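Local coordinates for protelomerase (PDB 4F43), which generates the covalently closed hairpin ends of a linear chromosome, probably by resolving replicated telomeres, and protects those ends, at residues A[54-59]-A[73-78]; A[184-187]-A[191-194]; A[243-248]-A[259-264]. The protein carries 1 engineered substitution. All blocks are in the same frame, centred on the assembly; numbering follows the deposited sequence.

Interaction 1. Residues A[54-59]-A[73-78]; sequences DAEIAI and TKYRNA. With nucleotides of chain B.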
loop_
_atom_site.group_PDB
_atom_site.type_symbol
_atom_site.label_atom_id
_atom_site.label_comp_id
_atom_site.label_asym_id
_atom_site.label_seq_id
_atom_site.Cartn_x
_atom_site.Cartn_y
_atom_site.Cartn_z
ATOM N N ASP A 54 7.779 -29.437 4.941
ATOM C CA ASP A 54 9.237 -29.449 4.990
ATOM C C ASP A 54 9.823 -29.481 3.585
ATOM O O ASP A 54 10.806 -28.798 3.300
ATOM C CB ASP A 54 9.751 -30.632 5.813
ATOM C CG ASP A 54 9.691 -30.374 7.304
ATOM O OD1 ASP A 54 10.382 -31.091 8.058
ATOM O OD2 ASP A 54 8.958 -29.453 7.722
ATOM N N ALA A 55 9.213 -30.274 2.711
ATOM C CA ALA A 55 9.641 -30.327 1.318
ATOM C C ALA A 55 9.359 -28.997 0.624
ATOM O O ALA A 55 10.231 -28.434 -0.048
ATOM C CB ALA A 55 8.946 -31.469 0.591
ATOM N N GLU A 56 8.139 -28.495 0.805
ATOM C CA GLU A 56 7.723 -27.240 0.186
ATOM C C GLU A 56 8.619 -26.079 0.617
ATOM O O GLU A 56 8.937 -25.199 -0.183
ATOM C CB GLU A 56 6.263 -26.933 0.521
ATOM C CG GLU A 56 5.521 -26.205 -0.586
ATOM C CD GLU A 56 5.360 -27.058 -1.829
ATOM O OE1 GLU A 56 5.315 -26.492 -2.941
ATOM O OE2 GLU A 56 5.269 -28.298 -1.693
ATOM N N ILE A 57 9.020 -26.085 1.884
ATOM C CA ILE A 57 9.958 -25.097 2.405
ATOM C C ILE A 57 11.337 -25.311 1.794
ATOM O O ILE A 57 12.022 -24.356 1.421
ATOM C CB ILE A 57 10.049 -25.162 3.946
ATOM C CG1 ILE A 57 8.876 -24.417 4.579
ATOM C CG2 ILE A 57 11.358 -24.566 4.442
ATOM C CD1 ILE A 57 8.883 -22.929 4.299
ATOM N N ALA A 58 11.728 -26.577 1.677
ATOM C CA ALA A 58 13.016 -26.936 1.099
ATOM C C ALA A 58 13.138 -26.451 -0.343
ATOM O O ALA A 58 14.242 -26.202 -0.826
ATOM C CB ALA A 58 13.237 -28.440 1.176
ATOM N N ILE A 59 12.002 -26.324 -1.025
ATOM C CA ILE A 59 11.989 -25.798 -2.390
ATOM C C ILE A 59 12.566 -24.384 -2.462
ATOM O O ILE A 59 13.685 -24.187 -2.938
ATOM C CB ILE A 59 10.568 -25.792 -2.989
ATOM C CG1 ILE A 59 9.983 -27.203 -2.986
ATOM C CG2 ILE A 59 10.589 -25.235 -4.406
ATOM C CD1 ILE A 59 10.783 -28.197 -3.795
ATOM N N THR A 73 2.900 -16.373 3.238
ATOM C CA THR A 73 1.593 -15.723 3.316
ATOM C C THR A 73 0.652 -16.280 2.248
ATOM O O THR A 73 -0.517 -16.564 2.526
ATOM C CB THR A 73 1.706 -14.193 3.173
ATOM O OG1 THR A 73 2.451 -13.661 4.274
ATOM C CG2 THR A 73 0.327 -13.551 3.145
ATOM N N LYS A 74 1.174 -16.454 1.033
ATOM C CA LYS A 74 0.394 -17.037 -0.059
ATOM C C LYS A 74 -0.129 -18.433 0.288
ATOM O O LYS A 74 -1.329 -18.704 0.171
ATOM C CB LYS A 74 1.218 -17.101 -1.347
ATOM C CG LYS A 74 1.632 -15.750 -1.901
ATOM C CD LYS A 74 2.383 -15.913 -3.213
ATOM C CE LYS A 74 2.859 -14.576 -3.756
ATOM N NZ LYS A 74 1.727 -13.666 -4.081
ATOM N N TYR A 75 0.779 -19.309 0.711
ATOM C CA TYR A 75 0.421 -20.667 1.112
ATOM C C TYR A 75 -0.651 -20.662 2.194
ATOM O O TYR A 75 -1.663 -21.351 2.075
ATOM C CB TYR A 75 1.648 -21.427 1.622
ATOM C CG TYR A 75 2.558 -21.963 0.540
ATOM C CD1 TYR A 75 2.210 -23.090 -0.195
ATOM C CD2 TYR A 75 3.776 -21.355 0.268
ATOM C CE1 TYR A 75 3.043 -23.587 -1.179
ATOM C CE2 TYR A 75 4.616 -21.844 -0.714
ATOM C CZ TYR A 75 4.244 -22.959 -1.434
ATOM O OH TYR A 75 5.079 -23.448 -2.411
ATOM N N ARG A 76 -0.421 -19.880 3.245
ATOM C CA ARG A 76 -1.346 -19.813 4.374
ATOM C C ARG A 76 -2.734 -19.327 3.964
ATOM O O ARG A 76 -3.745 -19.882 4.402
ATOM C CB ARG A 76 -0.777 -18.929 5.485
ATOM C CG ARG A 76 0.472 -19.492 6.140
ATOM C CD ARG A 76 0.978 -18.575 7.240
ATOM N NE ARG A 76 -0.008 -18.422 8.305
ATOM C CZ ARG A 76 -0.155 -19.276 9.312
ATOM N NH1 ARG A 76 0.623 -20.347 9.393
ATOM N NH2 ARG A 76 -1.079 -19.060 10.239
ATOM N N ASN A 77 -2.779 -18.295 3.128
ATOM C CA ASN A 77 -4.051 -17.803 2.610
ATOM C C ASN A 77 -4.760 -18.851 1.759
ATOM O O ASN A 77 -5.985 -18.984 1.808
ATOM C CB ASN A 77 -3.853 -16.513 1.814
ATOM C CG ASN A 77 -3.584 -15.317 2.703
ATOM O OD1 ASN A 77 -4.046 -15.261 3.843
ATOM N ND2 ASN A 77 -2.837 -14.350 2.185
ATOM N N ALA A 78 -3.979 -19.600 0.986
ATOM C CA ALA A 78 -4.525 -20.681 0.174
ATOM C C ALA A 78 -5.145 -21.761 1.055
ATOM O O ALA A 78 -6.215 -22.288 0.746
ATOM C CB ALA A 78 -3.446 -21.274 -0.717
ATOM P P DT B 20 0.372 -14.658 7.358
ATOM O OP1 DT B 20 -0.715 -15.655 7.234
ATOM O OP2 DT B 20 1.580 -14.772 6.511
ATOM O "O5'" DT B 20 -0.269 -13.210 7.136
ATOM C "C5'" DT B 20 -1.468 -12.847 7.815
ATOM C "C4'" DT B 20 -1.985 -11.507 7.320
ATOM O "O4'" DT B 20 -1.008 -10.476 7.611
ATOM C "C3'" DT B 20 -2.253 -11.429 5.819
ATOM O "O3'" DT B 20 -3.430 -10.669 5.566
ATOM C "C2'" DT B 20 -1.010 -10.728 5.278
ATOM C "C1'" DT B 20 -0.663 -9.792 6.426
ATOM N N1 DT B 20 0.783 -9.474 6.479
ATOM C C2 DT B 20 1.184 -8.158 6.484
ATOM O O2 DT B 20 0.406 -7.222 6.451
ATOM N N3 DT B 20 2.542 -7.981 6.532
ATOM C C4 DT B 20 3.518 -8.959 6.574
ATOM O O4 DT B 20 4.716 -8.685 6.614
ATOM C C5 DT B 20 3.021 -10.312 6.563
ATOM C C7 DT B 20 3.969 -11.470 6.606
ATOM C C6 DT B 20 1.698 -10.504 6.516
ATOM P P DA B 21 -3.969 -10.486 4.063
ATOM O OP1 DA B 21 -5.448 -10.487 4.107
ATOM O OP2 DA B 21 -3.260 -11.459 3.201
ATOM O "O5'" DA B 21 -3.473 -9.019 3.663
ATOM C "C5'" DA B 21 -4.079 -7.871 4.256
ATOM C "C4'" DA B 21 -3.481 -6.583 3.714
ATOM O "O4'" DA B 21 -2.047 -6.588 3.925
ATOM C "C3'" DA B 21 -3.664 -6.339 2.219
ATOM O "O3'" DA B 21 -3.700 -4.940 1.966
ATOM C "C2'" DA B 21 -2.394 -6.945 1.641
ATOM C "C1'" DA B 21 -1.399 -6.441 2.678
ATOM N N9 DA B 21 -0.141 -7.174 2.730
ATOM C C8 DA B 21 0.050 -8.527 2.718
ATOM N N7 DA B 21 1.314 -8.881 2.784
ATOM C C5 DA B 21 1.994 -7.674 2.846
ATOM C C6 DA B 21 3.362 -7.339 2.932
ATOM N N6 DA B 21 4.367 -8.223 2.973
ATOM N N1 DA B 21 3.666 -6.029 2.975
ATOM C C2 DA B 21 2.697 -5.113 2.938
ATOM N N3 DA B 21 1.386 -5.302 2.858
ATOM C C4 DA B 21 1.107 -6.614 2.816
#
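E56 and Y75 reach toward each other across two successive helices. The phenol donates to the carboxylate, Y75 OH lying 3.1 Å from E56 OE1, which receives it on its anti lone pair, away from OE2. E56 CG lies against the same phenol, 3.6 Å from Y75 CZ, and the bend at chi2 (66°) turns the carboxylate toward the hydroxyl. Carboxylate and ring planes stand 64° apart, and the two groups meet obliquely. E56 OE1 is gripped a second time, by a salt bridge to R32 NE, which probably steadies the glutamate as an anion in this buried setting. Helix 28-40, which carries R32, also supplies F36, packed edge-to-face with the Y75 ring.

The helices involved, 46-59 and 65-82, are joined by a short loop and belong to an all-helical part of the chain, consistent with the core-binding region of tyrosine-recombinase-like enzymes. While Y75 faces its neighbouring helix, other residues of the same helix turn to the DNA. T73 OG1, set beside the backbone N and opposite the carbonyl carbon, donates to OP2 of DT20 of chain B at 2.6 Å. The other phosphate oxygen, OP1 of DT20 of chain B, lies in the plane of the R76 guanidinium at its edge, 3.1 Å from R76 NE. Carbonyl oxygens of L90 and A93 hold R76 NH1, fixing the rotation of the group that presents NE. One nucleotide on, N77 ND2 donates to OP2 of DA21 of chain B at 3.1 Å, with an N-H...O angle of 145°.

Interaction 2. Residues A[184-187]-A[191-194]; sequences AKTK and GTKF. With nucleotides of chain B.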
loop_
_atom_site.group_PDB
_atom_site.type_symbol
_atom_site.label_atom_id
_atom_site.label_comp_id
_atom_site.label_asym_id
_atom_site.label_seq_id
_atom_site.Cartn_x
_atom_site.Cartn_y
_atom_site.Cartn_z
ATOM N N ALA A 184 -7.115 1.314 3.524
ATOM C CA ALA A 184 -6.663 -0.016 3.139
ATOM C C ALA A 184 -5.716 -0.577 4.194
ATOM O O ALA A 184 -5.309 0.136 5.113
ATOM C CB ALA A 184 -5.981 0.027 1.781
ATOM N N LYS A 185 -5.383 -1.859 4.057
ATOM C CA LYS A 185 -4.451 -2.544 4.957
ATOM C C LYS A 185 -4.911 -2.583 6.415
ATOM O O LYS A 185 -4.110 -2.842 7.315
ATOM C CB LYS A 185 -3.055 -1.920 4.874
ATOM C CG LYS A 185 -2.432 -1.937 3.487
ATOM C CD LYS A 185 -1.020 -1.375 3.525
ATOM C CE LYS A 185 -0.150 -2.155 4.502
ATOM N NZ LYS A 185 1.190 -1.531 4.682
ATOM N N THR A 186 -6.195 -2.331 6.647
ATOM C CA THR A 186 -6.728 -2.285 8.005
ATOM C C THR A 186 -6.901 -3.677 8.601
ATOM O O THR A 186 -6.792 -3.855 9.814
ATOM C CB THR A 186 -8.084 -1.555 8.061
ATOM O OG1 THR A 186 -9.054 -2.278 7.294
ATOM C CG2 THR A 186 -7.953 -0.144 7.513
ATOM N N LYS A 187 -7.179 -4.652 7.738
ATOM C CA LYS A 187 -7.455 -6.024 8.159
ATOM C C LYS A 187 -8.629 -6.106 9.135
ATOM O O LYS A 187 -8.721 -7.041 9.932
ATOM C CB LYS A 187 -6.206 -6.681 8.753
ATOM C CG LYS A 187 -5.149 -7.042 7.722
ATOM C CD LYS A 187 -3.882 -7.578 8.371
ATOM C CE LYS A 187 -3.131 -6.478 9.105
ATOM N NZ LYS A 187 -1.836 -6.963 9.657
ATOM N N GLY A 191 -9.563 -1.056 16.256
ATOM C CA GLY A 191 -9.276 0.367 16.269
ATOM C C GLY A 191 -8.622 0.872 14.998
ATOM O O GLY A 191 -7.744 1.735 15.045
ATOM N N THR A 192 -9.046 0.334 13.859
ATOM C CA THR A 192 -8.524 0.772 12.570
ATOM C C THR A 192 -9.563 1.606 11.830
ATOM O O THR A 192 -10.693 1.757 12.293
ATOM C CB THR A 192 -8.105 -0.420 11.688
ATOM O OG1 THR A 192 -9.265 -1.172 11.311
ATOM C CG2 THR A 192 -7.137 -1.323 12.439
ATOM N N LYS A 193 -9.177 2.147 10.679
ATOM C CA LYS A 193 -10.062 3.011 9.905
ATOM C C LYS A 193 -10.920 2.225 8.915
ATOM O O LYS A 193 -11.271 2.731 7.850
ATOM C CB LYS A 193 -9.252 4.077 9.164
ATOM C CG LYS A 193 -8.426 4.976 10.069
ATOM C CD LYS A 193 -9.310 5.778 11.008
ATOM C CE LYS A 193 -8.481 6.700 11.882
ATOM N NZ LYS A 193 -9.324 7.439 12.859
ATOM N N PHE A 194 -11.255 0.990 9.272
ATOM C CA PHE A 194 -12.089 0.153 8.420
ATOM C C PHE A 194 -13.538 0.625 8.444
ATOM O O PHE A 194 -14.201 0.568 9.479
ATOM C CB PHE A 194 -12.004 -1.312 8.852
ATOM C CG PHE A 194 -12.830 -2.240 8.008
ATOM C CD1 PHE A 194 -12.409 -2.604 6.740
ATOM C CD2 PHE A 194 -14.025 -2.751 8.484
ATOM C CE1 PHE A 194 -13.166 -3.457 5.960
ATOM C CE2 PHE A 194 -14.786 -3.605 7.709
ATOM C CZ PHE A 194 -14.355 -3.959 6.445
ATOM P P DC B 15 -3.140 0.059 10.604
ATOM O OP1 DC B 15 -4.462 0.503 10.110
ATOM O OP2 DC B 15 -2.332 0.966 11.448
ATOM O "O5'" DC B 15 -3.326 -1.318 11.400
ATOM C "C5'" DC B 15 -4.035 -2.390 10.788
ATOM C "C4'" DC B 15 -3.768 -3.717 11.478
ATOM O "O4'" DC B 15 -2.364 -4.062 11.358
ATOM C "C3'" DC B 15 -4.079 -3.763 12.973
ATOM O "O3'" DC B 15 -4.648 -5.025 13.308
ATOM C "C2'" DC B 15 -2.696 -3.609 13.594
ATOM C "C1'" DC B 15 -1.912 -4.479 12.627
ATOM N N1 DC B 15 -0.443 -4.311 12.713
ATOM C C2 DC B 15 0.377 -5.428 12.520
ATOM O O2 DC B 15 -0.145 -6.525 12.279
ATOM N N3 DC B 15 1.722 -5.273 12.601
ATOM C C4 DC B 15 2.239 -4.069 12.862
ATOM N N4 DC B 15 3.570 -3.964 12.932
ATOM C C5 DC B 15 1.412 -2.922 13.064
ATOM C C6 DC B 15 0.087 -3.083 12.982
ATOM P P DT B 22 -4.914 -4.298 1.134
ATOM O OP1 DT B 22 -5.965 -3.901 2.097
ATOM O OP2 DT B 22 -5.242 -5.217 0.022
ATOM O "O5'" DT B 22 -4.277 -2.970 0.504
ATOM C "C5'" DT B 22 -3.463 -3.027 -0.666
ATOM C "C4'" DT B 22 -2.046 -2.564 -0.381
ATOM O "O4'" DT B 22 -1.277 -3.679 0.126
ATOM C "C3'" DT B 22 -1.256 -2.086 -1.593
ATOM O "O3'" DT B 22 -1.420 -0.684 -1.786
ATOM C "C2'" DT B 22 0.189 -2.412 -1.232
ATOM C "C1'" DT B 22 0.092 -3.388 -0.063
ATOM N N1 DT B 22 0.854 -4.653 -0.292
ATOM C C2 DT B 22 2.229 -4.618 -0.249
ATOM O O2 DT B 22 2.873 -3.608 -0.029
ATOM N N3 DT B 22 2.839 -5.825 -0.469
ATOM C C4 DT B 22 2.234 -7.039 -0.725
ATOM O O4 DT B 22 2.885 -8.066 -0.909
ATOM C C5 DT B 22 0.793 -7.004 -0.757
ATOM C C7 DT B 22 0.015 -8.258 -1.027
ATOM C C6 DT B 22 0.181 -5.831 -0.544
ATOM O "O5'" DT B 14 0.818 0.933 5.987
ATOM C "C5'" DT B 14 0.278 1.165 7.281
ATOM C "C4'" DT B 14 -0.392 -0.086 7.817
ATOM O "O4'" DT B 14 0.551 -1.185 7.783
ATOM C "C3'" DT B 14 -0.883 0.021 9.259
ATOM O "O3'" DT B 14 -2.251 -0.360 9.332
ATOM C "C2'" DT B 14 0.013 -0.932 10.047
ATOM C "C1'" DT B 14 0.449 -1.926 8.979
ATOM N N1 DT B 14 1.772 -2.550 9.251
ATOM C C2 DT B 14 1.868 -3.920 9.282
ATOM O O2 DT B 14 0.917 -4.658 9.100
ATOM N N3 DT B 14 3.126 -4.397 9.533
ATOM C C4 DT B 14 4.272 -3.661 9.754
ATOM O O4 DT B 14 5.356 -4.194 9.972
ATOM C C5 DT B 14 4.101 -2.229 9.707
ATOM C C7 DT B 14 5.274 -1.322 9.931
ATOM C C6 DT B 14 2.874 -1.748 9.460
#
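T186 and T192 both place the hydroxyl between backbone N and carbonyl carbon (chi1 63° and 67°), while F194 sends its ring anti to its own N, and these rotations bring three side chains together. They lie in the loop joining strands 177-180 and 198-201 of the antiparallel sheet, probably the counterpart of the beta hairpin that brings a lysine to the DNA in tyrosine recombinases. T186 sits at the centre. Its CB rests 3.5 Å from T192 OG1, and its CG2 lies over the backbone of K193 and F194. Its hydroxyl goes to the phenylalanine, with T186 OG1 3.4 Å from F194 CD1, the two side chains crossing at about a right angle. No hydrogen bond spans the pair of segments; each threonine oxygen instead makes a weak bond within the loop, T186 OG1 with Q188 N and T192 OG1 with G189 N.

On either side of T186, K185 and K187 adopt left-handed backbone conformations and extend their side chains into the DNA. The backbone of K185 takes a phosphate: K185 N donates to OP1 of DT22 of chain B at 2.9 Å and 155°. The side chain, bent at chi3, forks between two oxygens, with K185 NZ 2.8 Å from O5' and 3.2 Å from O4' of DT14 of chain B, and NZ also reaches an adenine N3. K187 NZ adds only weak bonds to O2 and O4' of DC15 of chain B. Against that nucleotide's sugar rests the methyl of T192, its CG2 3.7 Å from C5' of DC15 of chain B.

Interaction 3. Residues A[243-248]-A[259-264]; sequences DTVFNL and PKPYGL. With nucleotides of chain B.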
loop_
_atom_site.group_PDB
_atom_site.type_symbol
_atom_site.label_atom_id
_atom_site.label_comp_id
_atom_site.label_asym_id
_atom_site.label_seq_id
_atom_site.Cartn_x
_atom_site.Cartn_y
_atom_site.Cartn_z
ATOM N N ASP A 243 6.040 3.786 -14.730
ATOM C CA ASP A 243 6.780 4.481 -15.783
ATOM C C ASP A 243 6.296 5.911 -16.015
ATOM O O ASP A 243 7.075 6.779 -16.417
ATOM C CB ASP A 243 6.757 3.683 -17.087
ATOM C CG ASP A 243 7.959 2.773 -17.229
ATOM O OD1 ASP A 243 7.903 1.627 -16.735
ATOM O OD2 ASP A 243 8.966 3.206 -17.830
ATOM N N THR A 244 5.014 6.155 -15.766
ATOM C CA THR A 244 4.480 7.507 -15.873
ATOM C C THR A 244 5.061 8.386 -14.766
ATOM O O THR A 244 5.420 9.542 -15.004
ATOM C CB THR A 244 2.945 7.526 -15.830
ATOM O OG1 THR A 244 2.426 6.652 -16.840
ATOM C CG2 THR A 244 2.430 8.936 -16.070
ATOM N N VAL A 245 5.167 7.826 -13.563
ATOM C CA VAL A 245 5.831 8.516 -12.459
ATOM C C VAL A 245 7.319 8.691 -12.768
ATOM O O VAL A 245 7.914 9.724 -12.451
ATOM C CB VAL A 245 5.633 7.772 -11.119
ATOM C CG1 VAL A 245 6.592 8.291 -10.060
ATOM C CG2 VAL A 245 4.196 7.912 -10.644
ATOM N N PHE A 246 7.902 7.678 -13.403
ATOM C CA PHE A 246 9.292 7.720 -13.848
ATOM C C PHE A 246 9.532 8.935 -14.732
ATOM O O PHE A 246 10.480 9.692 -14.523
ATOM C CB PHE A 246 9.629 6.456 -14.644
ATOM C CG PHE A 246 10.544 5.501 -13.930
ATOM C CD1 PHE A 246 11.913 5.562 -14.121
ATOM C CD2 PHE A 246 10.035 4.528 -13.088
ATOM C CE1 PHE A 246 12.758 4.680 -13.476
ATOM C CE2 PHE A 246 10.875 3.643 -12.438
ATOM C CZ PHE A 246 12.237 3.720 -12.634
ATOM N N ASN A 247 8.658 9.119 -15.717
ATOM C CA ASN A 247 8.824 10.177 -16.708
ATOM C C ASN A 247 8.420 11.569 -16.226
ATOM O O ASN A 247 9.025 12.565 -16.624
ATOM C CB ASN A 247 8.061 9.830 -17.987
ATOM C CG ASN A 247 8.580 8.568 -18.648
ATOM O OD1 ASN A 247 9.769 8.258 -18.574
ATOM N ND2 ASN A 247 7.686 7.832 -19.298
ATOM N N LEU A 248 7.397 11.636 -15.377
ATOM C CA LEU A 248 6.886 12.918 -14.894
ATOM C C LEU A 248 7.927 13.731 -14.129
ATOM O O LEU A 248 8.501 14.681 -14.662
ATOM C CB LEU A 248 5.644 12.712 -14.022
ATOM C CG LEU A 248 4.300 12.663 -14.750
ATOM C CD1 LEU A 248 3.162 12.508 -13.754
ATOM C CD2 LEU A 248 4.111 13.912 -15.593
ATOM N N PRO A 259 11.804 8.641 -8.600
ATOM C CA PRO A 259 10.385 8.937 -8.378
ATOM C C PRO A 259 9.529 7.679 -8.250
ATOM O O PRO A 259 9.474 6.868 -9.174
ATOM C CB PRO A 259 9.992 9.709 -9.641
ATOM C CG PRO A 259 11.258 10.321 -10.115
ATOM C CD PRO A 259 12.321 9.309 -9.807
ATOM N N LYS A 260 8.870 7.528 -7.107
ATOM C CA LYS A 260 7.931 6.435 -6.890
ATOM C C LYS A 260 6.610 6.986 -6.357
ATOM O O LYS A 260 6.604 7.955 -5.598
ATOM C CB LYS A 260 8.517 5.392 -5.933
ATOM C CG LYS A 260 9.483 4.419 -6.597
ATOM C CD LYS A 260 10.914 4.610 -6.117
ATOM C CE LYS A 260 11.245 3.690 -4.948
ATOM N NZ LYS A 260 10.413 3.957 -3.741
ATOM N N PRO A 261 5.484 6.373 -6.763
ATOM C CA PRO A 261 4.131 6.825 -6.413
ATOM C C PRO A 261 3.890 6.996 -4.914
ATOM O O PRO A 261 3.059 7.818 -4.526
ATOM C CB PRO A 261 3.242 5.705 -6.958
ATOM C CG PRO A 261 4.014 5.149 -8.102
ATOM C CD PRO A 261 5.457 5.223 -7.685
ATOM N N TYR A 262 4.602 6.239 -4.087
ATOM C CA TYR A 262 4.379 6.287 -2.645
ATOM C C TYR A 262 5.118 7.445 -1.976
ATOM O O TYR A 262 4.802 7.826 -0.849
ATOM C CB TYR A 262 4.754 4.955 -1.987
ATOM C CG TYR A 262 3.942 4.644 -0.748
ATOM C CD1 TYR A 262 2.732 3.968 -0.840
ATOM C CD2 TYR A 262 4.380 5.032 0.511
ATOM C CE1 TYR A 262 1.983 3.682 0.290
ATOM C CE2 TYR A 262 3.639 4.753 1.645
ATOM C CZ TYR A 262 2.442 4.078 1.528
ATOM O OH TYR A 262 1.701 3.796 2.654
ATOM N N GLY A 263 6.098 8.006 -2.677
ATOM C CA GLY A 263 6.827 9.157 -2.175
ATOM C C GLY A 263 5.928 10.371 -2.035
ATOM O O GLY A 263 6.165 11.245 -1.198
ATOM N N LEU A 264 4.884 10.417 -2.858
ATOM C CA LEU A 264 3.918 11.509 -2.828
ATOM C C LEU A 264 3.121 11.508 -1.527
ATOM O O LEU A 264 2.629 12.545 -1.091
ATOM C CB LEU A 264 2.970 11.408 -4.024
ATOM C CG LEU A 264 3.617 11.463 -5.409
ATOM C CD1 LEU A 264 2.576 11.247 -6.496
ATOM C CD2 LEU A 264 4.333 12.787 -5.607
ATOM P P DG B 24 5.274 2.266 -5.105
ATOM O OP1 DG B 24 5.995 3.500 -4.713
ATOM O OP2 DG B 24 4.311 2.295 -6.229
ATOM O "O5'" DG B 24 6.358 1.134 -5.420
ATOM C "C5'" DG B 24 7.496 0.999 -4.577
ATOM C "C4'" DG B 24 8.454 -0.050 -5.115
ATOM O "O4'" DG B 24 7.822 -1.356 -5.085
ATOM C "C3'" DG B 24 8.909 0.155 -6.560
ATOM O "O3'" DG B 24 10.304 -0.110 -6.647
ATOM C "C2'" DG B 24 8.102 -0.886 -7.331
ATOM C "C1'" DG B 24 8.120 -2.004 -6.304
ATOM N N9 DG B 24 7.167 -3.084 -6.549
ATOM C C8 DG B 24 5.794 -3.027 -6.596
ATOM N N7 DG B 24 5.237 -4.185 -6.837
ATOM C C5 DG B 24 6.306 -5.065 -6.956
ATOM C C6 DG B 24 6.338 -6.459 -7.215
ATOM O O6 DG B 24 5.389 -7.236 -7.399
ATOM N N1 DG B 24 7.646 -6.945 -7.249
ATOM C C2 DG B 24 8.774 -6.182 -7.060
ATOM N N2 DG B 24 9.950 -6.815 -7.128
ATOM N N3 DG B 24 8.757 -4.881 -6.817
ATOM C C4 DG B 24 7.495 -4.397 -6.780
ATOM P P DT B 23 -1.109 -0.024 -3.218
ATOM O OP1 DT B 23 -1.615 1.366 -3.198
ATOM O OP2 DT B 23 -1.575 -0.963 -4.260
ATOM O "O5'" DT B 23 0.488 0.019 -3.274
ATOM C "C5'" DT B 23 1.208 0.889 -2.407
ATOM C "C4'" DT B 23 2.705 0.689 -2.564
ATOM O "O4'" DT B 23 3.030 -0.705 -2.328
ATOM C "C3'" DT B 23 3.268 1.017 -3.946
ATOM O "O3'" DT B 23 4.507 1.707 -3.809
ATOM C "C2'" DT B 23 3.467 -0.353 -4.580
ATOM C "C1'" DT B 23 3.897 -1.142 -3.352
ATOM N N1 DT B 23 3.796 -2.622 -3.499
ATOM C C2 DT B 23 4.953 -3.362 -3.456
ATOM O O2 DT B 23 6.054 -2.867 -3.305
ATOM N N3 DT B 23 4.775 -4.711 -3.595
ATOM C C4 DT B 23 3.586 -5.388 -3.771
ATOM O O4 DT B 23 3.548 -6.612 -3.886
ATOM C C5 DT B 23 2.409 -4.555 -3.808
ATOM C C7 DT B 23 1.052 -5.167 -3.994
ATOM C C6 DT B 23 2.570 -3.231 -3.673
ATOM P P DA B 13 7.755 2.405 3.188
ATOM O OP1 DA B 13 7.410 3.534 2.295
ATOM O OP2 DA B 13 8.914 2.512 4.099
ATOM O "O5'" DA B 13 6.470 2.050 4.070
ATOM C "C5'" DA B 13 5.261 1.665 3.430
ATOM C "C4'" DA B 13 4.192 1.349 4.460
ATOM O "O4'" DA B 13 4.143 -0.084 4.677
ATOM C "C3'" DA B 13 4.418 1.973 5.833
ATOM O "O3'" DA B 13 3.169 2.340 6.401
ATOM C "C2'" DA B 13 5.071 0.842 6.619
ATOM C "C1'" DA B 13 4.327 -0.360 6.051
ATOM N N9 DA B 13 5.045 -1.623 6.167
ATOM C C8 DA B 13 6.395 -1.817 6.258
ATOM N N7 DA B 13 6.741 -3.079 6.351
ATOM C C5 DA B 13 5.535 -3.761 6.317
ATOM C C6 DA B 13 5.205 -5.130 6.372
ATOM N N6 DA B 13 6.101 -6.118 6.483
ATOM N N1 DA B 13 3.899 -5.453 6.311
ATOM C C2 DA B 13 2.986 -4.483 6.203
ATOM N N3 DA B 13 3.174 -3.168 6.140
ATOM C C4 DA B 13 4.481 -2.875 6.202
#
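The backbone N-H of Y262 donates to OP1 of DG24 of chain B at 3.1 Å and 146°, from a turn that contains P261 and follows P259, both of which lie against V245. The turn is a type I beta turn over residues 260-263, closed by G263 N bonding to K260 O at 3.0 Å, and it leads into helix 263-276. Both branches of V245 are used. V245 CG1, anti to the backbone N (chi1 166°), presses on the first proline, 3.3 Å from P259 O and 3.7 Å from P259 CB. CG2 instead meets the next proline, V245 CG2 lying 3.8 Å from P261 CG. In return, P259 CB sits 3.5 Å from V245 O, so that proline touches the helix backbone as well as its side chain.

P261 has a double role. P261 CG, which touches V245, is also 3.4 Å from OP2 of DG24 of chain B, and the ring thus lies between the valine and the phosphate. Here a hydrophobic contact and a phosphate-binding turn share one proline, within a catalytic domain of the telomere-resolvase type. From the turn, the Y262 ring reaches out and lies obliquely against DNA sugar and phosphate, Y262 CD1 being 3.7 Å from C4' of DT23 of chain B, and its hydroxyl is hydrogen-bonded to that of Y304.

Among the neighbouring elements, V245 comes from helix 230-248. T244 beside it packs on L141, M142 and I145 of helix 140-151, while L264, in helix 263-276, touches I148 of that same helix 140-151.

The three contacts follow one another along the chain, each closing before the next opens, and they spread the protein's grip over the hairpin DNA. Interaction 1 lies apart in the helical region formed by helices such as 46-59 and 65-82, its centre 27 Å from that of interaction 2 and 34 Å from that of interaction 3. Interactions 2 and 3 belong to the catalytic domain, with centres 26 Å apart on opposite sides of the chain's centre; their nearest atoms come to about 6 Å without touching. One is a loop between sheet strands, the other a meeting of helix 230-248 with the turn leading into helix 263-276. All three bring protein groups to chain B, consistent with a DNA held from several sides.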